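Protein secretion chaperonin CsaA (Picrophilus torridus, PDB 5ZDI) probably binds tRNA through an OB-fold domain and belongs to the CsaA family of protein-secretion chaperones. Local coordinates at residues K44-Q49 against V81-A86. Numbering follows the deposited sequence.
Sequences KNSSAQ and VLVLGA
The seam that closes the OB barrel brings Ser46 of strand 43-48 against Val81 and Val83 of strand 77-88. The Ser46 hydroxyl donates to Val81 O at 2.7 Å, reaching the oxygen from above the carbonyl plane, 39° out of it. With OG anti to the backbone N (chi1 -169°), the serine turns its hydroxyl to that carbonyl. Its CB rests 3.7 Å from Val81 CG2, and Val83 CG2 lies 3.7 Å from Ser46 OG. Lys44 CB and CG pass Val81 CG1 at 3.8 and 3.9 Å before the end of the lysine chain leads away. A weak bond, Val81 N to Asn45 O at 3.4 Å, is the direct main-chain link between 44-49 and 81-86. Further along, a water bridges the strands, donating to Ser47 O and accepting from Val83 N, each at 2.9 Å. Replacing Ser46 by an alanine removes the hydroxyl and would probably leave Val81 O without this donor and Val83 CG2 without the oxygen it packs on. Asn45 also bonds to Glu80, and Val81 packs on Ala65 of strand 62-66. The water stands in for the next bond of a parallel pair, consistent with the parallel meeting of third and fifth strands that closes an OB barrel.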
ATOM      1  N   LYS A  44       7.204 -16.170  -3.848  1.00 16.65           N
ATOM      2  CA  LYS A  44       5.904 -16.306  -4.461  1.00 17.95           C
ATOM      3  C   LYS A  44       6.037 -15.641  -5.826  1.00 17.13           C
ATOM      4  O   LYS A  44       6.778 -14.647  -5.994  1.00 17.17           O
ATOM      5  CB  LYS A  44       4.830 -15.613  -3.661  1.00 18.34           C
ATOM      6  CG  LYS A  44       4.562 -16.089  -2.231  1.00 19.07           C
ATOM      7  CD  LYS A  44       3.940 -17.469  -2.258  1.00 21.41           C
ATOM      8  CE  LYS A  44       3.899 -18.078  -0.836  1.00 25.36           C
ATOM      9  NZ  LYS A  44       3.565 -19.566  -0.924  1.00 28.43           N
ATOM     10  N   ASN A  45       5.239 -16.120  -6.747  1.00 15.08           N
ATOM     11  CA  ASN A  45       5.171 -15.594  -8.085  1.00 16.10           C
ATOM     12  C   ASN A  45       3.959 -14.718  -8.211  1.00 15.15           C
ATOM     13  O   ASN A  45       2.929 -14.888  -7.529  1.00 16.14           O
ATOM     14  CB  ASN A  45       5.052 -16.727  -9.100  1.00 17.99           C
ATOM     15  CG  ASN A  45       6.314 -17.580  -9.211  1.00 20.21           C
ATOM     16  OD1 ASN A  45       7.471 -17.128  -8.998  1.00 22.17           O
ATOM     17  ND2 ASN A  45       6.084 -18.822  -9.555  1.00 24.03           N
ATOM     18  N   SER A  46       4.034 -13.765  -9.133  1.00 16.50           N
ATOM     19  CA  SER A  46       2.961 -12.825  -9.394  1.00 15.38           C
ATOM     20  C   SER A  46       2.956 -12.461 -10.856  1.00 15.70           C
ATOM     21  O   SER A  46       4.017 -12.340 -11.473  1.00 17.35           O
ATOM     22  CB  SER A  46       3.102 -11.570  -8.556  1.00 17.81           C
ATOM     23  OG  SER A  46       1.917 -10.831  -8.660  1.00 17.59           O
ATOM     24  N   SER A  47       1.779 -12.322 -11.405  1.00 15.63           N
ATOM     25  CA  SER A  47       1.572 -11.609 -12.674  1.00 17.41           C
ATOM     26  C   SER A  47       1.289 -10.134 -12.455  1.00 18.67           C
ATOM     27  O   SER A  47       0.400  -9.780 -11.684  1.00 19.31           O
ATOM     28  CB  SER A  47       0.424 -12.248 -13.481  1.00 19.56           C
ATOM     29  OG  SER A  47       0.184 -11.501 -14.672  1.00 21.31           O
ATOM     30  N   ALA A  48       2.052  -9.248 -13.043  1.00 17.39           N
ATOM     31  CA  ALA A  48       1.845  -7.806 -12.812  1.00 16.88           C
ATOM     32  C   ALA A  48       1.858  -6.992 -14.114  1.00 17.17           C
ATOM     33  O   ALA A  48       2.861  -7.088 -14.860  1.00 17.04           O
ATOM     34  CB  ALA A  48       2.911  -7.245 -11.864  1.00 19.17           C
ATOM     35  N   GLN A  49       0.817  -6.175 -14.327  1.00 16.89           N
ATOM     36  CA  GLN A  49       0.728  -5.298 -15.519  1.00 17.92           C
ATOM     37  C   GLN A  49       1.479  -4.020 -15.273  1.00 17.16           C
ATOM     38  O   GLN A  49       0.883  -2.913 -15.222  1.00 17.78           O
ATOM     39  CB  GLN A  49      -0.750  -5.035 -15.853  1.00 22.14           C
ATOM     40  CG  GLN A  49      -1.427  -6.314 -16.278  1.00 20.78           C
ATOM     41  CD  GLN A  49      -2.915  -6.180 -16.283  1.00 23.09           C
ATOM     42  OE1 GLN A  49      -3.424  -5.209 -16.825  1.00 26.95           O
ATOM     43  NE2 GLN A  49      -3.593  -7.197 -15.831  1.00 28.96           N
ATOM     44  N   VAL A  81       0.408 -13.935  -5.503  1.00 15.98           N
ATOM     45  CA  VAL A  81       0.220 -12.662  -4.718  1.00 15.74           C
ATOM     46  C   VAL A  81      -0.173 -11.533  -5.683  1.00 15.68           C
ATOM     47  O   VAL A  81       0.084 -11.616  -6.880  1.00 15.35           O
ATOM     48  CB  VAL A  81       1.490 -12.219  -3.963  1.00 15.02           C
ATOM     49  CG1 VAL A  81       1.913 -13.257  -2.928  1.00 15.51           C
ATOM     50  CG2 VAL A  81       2.643 -11.924  -4.917  1.00 16.42           C
ATOM     51  N   LEU A  82      -0.760 -10.478  -5.115  1.00 16.01           N
ATOM     52  CA  LEU A  82      -1.172  -9.284  -5.870  1.00 15.83           C
ATOM     53  C   LEU A  82      -0.227  -8.172  -5.443  1.00 15.19           C
ATOM     54  O   LEU A  82      -0.263  -7.763  -4.250  1.00 14.47           O
ATOM     55  CB  LEU A  82      -2.599  -8.873  -5.513  1.00 17.58           C
ATOM     56  CG  LEU A  82      -3.145  -7.567  -6.158  1.00 18.64           C
ATOM     57  CD1 LEU A  82      -3.235  -7.718  -7.666  1.00 22.11           C
ATOM     58  CD2 LEU A  82      -4.369  -7.080  -5.449  1.00 18.06           C
ATOM     59  N   VAL A  83       0.518  -7.656  -6.393  1.00 15.09           N
ATOM     60  CA  VAL A  83       1.413  -6.548  -6.173  1.00 16.55           C
ATOM     61  C   VAL A  83       0.594  -5.241  -6.275  1.00 16.17           C
ATOM     62  O   VAL A  83      -0.184  -5.098  -7.209  1.00 17.14           O
ATOM     63  CB  VAL A  83       2.536  -6.546  -7.161  1.00 17.53           C
ATOM     64  CG1 VAL A  83       3.486  -5.344  -6.922  1.00 19.69           C
ATOM     65  CG2 VAL A  83       3.335  -7.803  -6.976  1.00 18.67           C
ATOM     66  N   LEU A  84       0.746  -4.331  -5.311  1.00 15.26           N
ATOM     67  CA  LEU A  84      -0.149  -3.155  -5.239  1.00 14.96           C
ATOM     68  C   LEU A  84       0.454  -2.027  -5.975  1.00 15.09           C
ATOM     69  O   LEU A  84       1.656  -1.689  -5.768  1.00 16.11           O
ATOM     70  CB  LEU A  84      -0.399  -2.731  -3.806  1.00 15.79           C
ATOM     71  CG  LEU A  84      -1.127  -3.888  -3.057  1.00 16.59           C
ATOM     72  CD1 LEU A  84      -1.432  -3.348  -1.678  1.00 20.04           C
ATOM     73  CD2 LEU A  84      -2.315  -4.391  -3.818  1.00 16.83           C
ATOM     74  N   GLY A  85      -0.371  -1.397  -6.778  1.00 13.22           N
ATOM     75  CA  GLY A  85       0.068  -0.158  -7.408  1.00 15.74           C
ATOM     76  C   GLY A  85      -1.106   0.767  -7.631  1.00 15.34           C
ATOM     77  O   GLY A  85      -2.204   0.302  -7.647  1.00 14.26           O
ATOM     78  N   ALA A  86      -0.824   2.056  -7.800  1.00 14.77           N
ATOM     79  CA  ALA A  86      -1.805   3.070  -8.085  1.00 15.28           C
ATOM     80  C   ALA A  86      -2.060   3.138  -9.582  1.00 16.79           C
ATOM     81  O   ALA A  86      -1.151   3.100 -10.380  1.00 15.44           O
ATOM     82  CB  ALA A  86      -1.340   4.381  -7.564  1.00 13.41           C
TER
HETATM   83  O   HOH W   1       0.164  -8.475  -9.115  1.00 19.93           O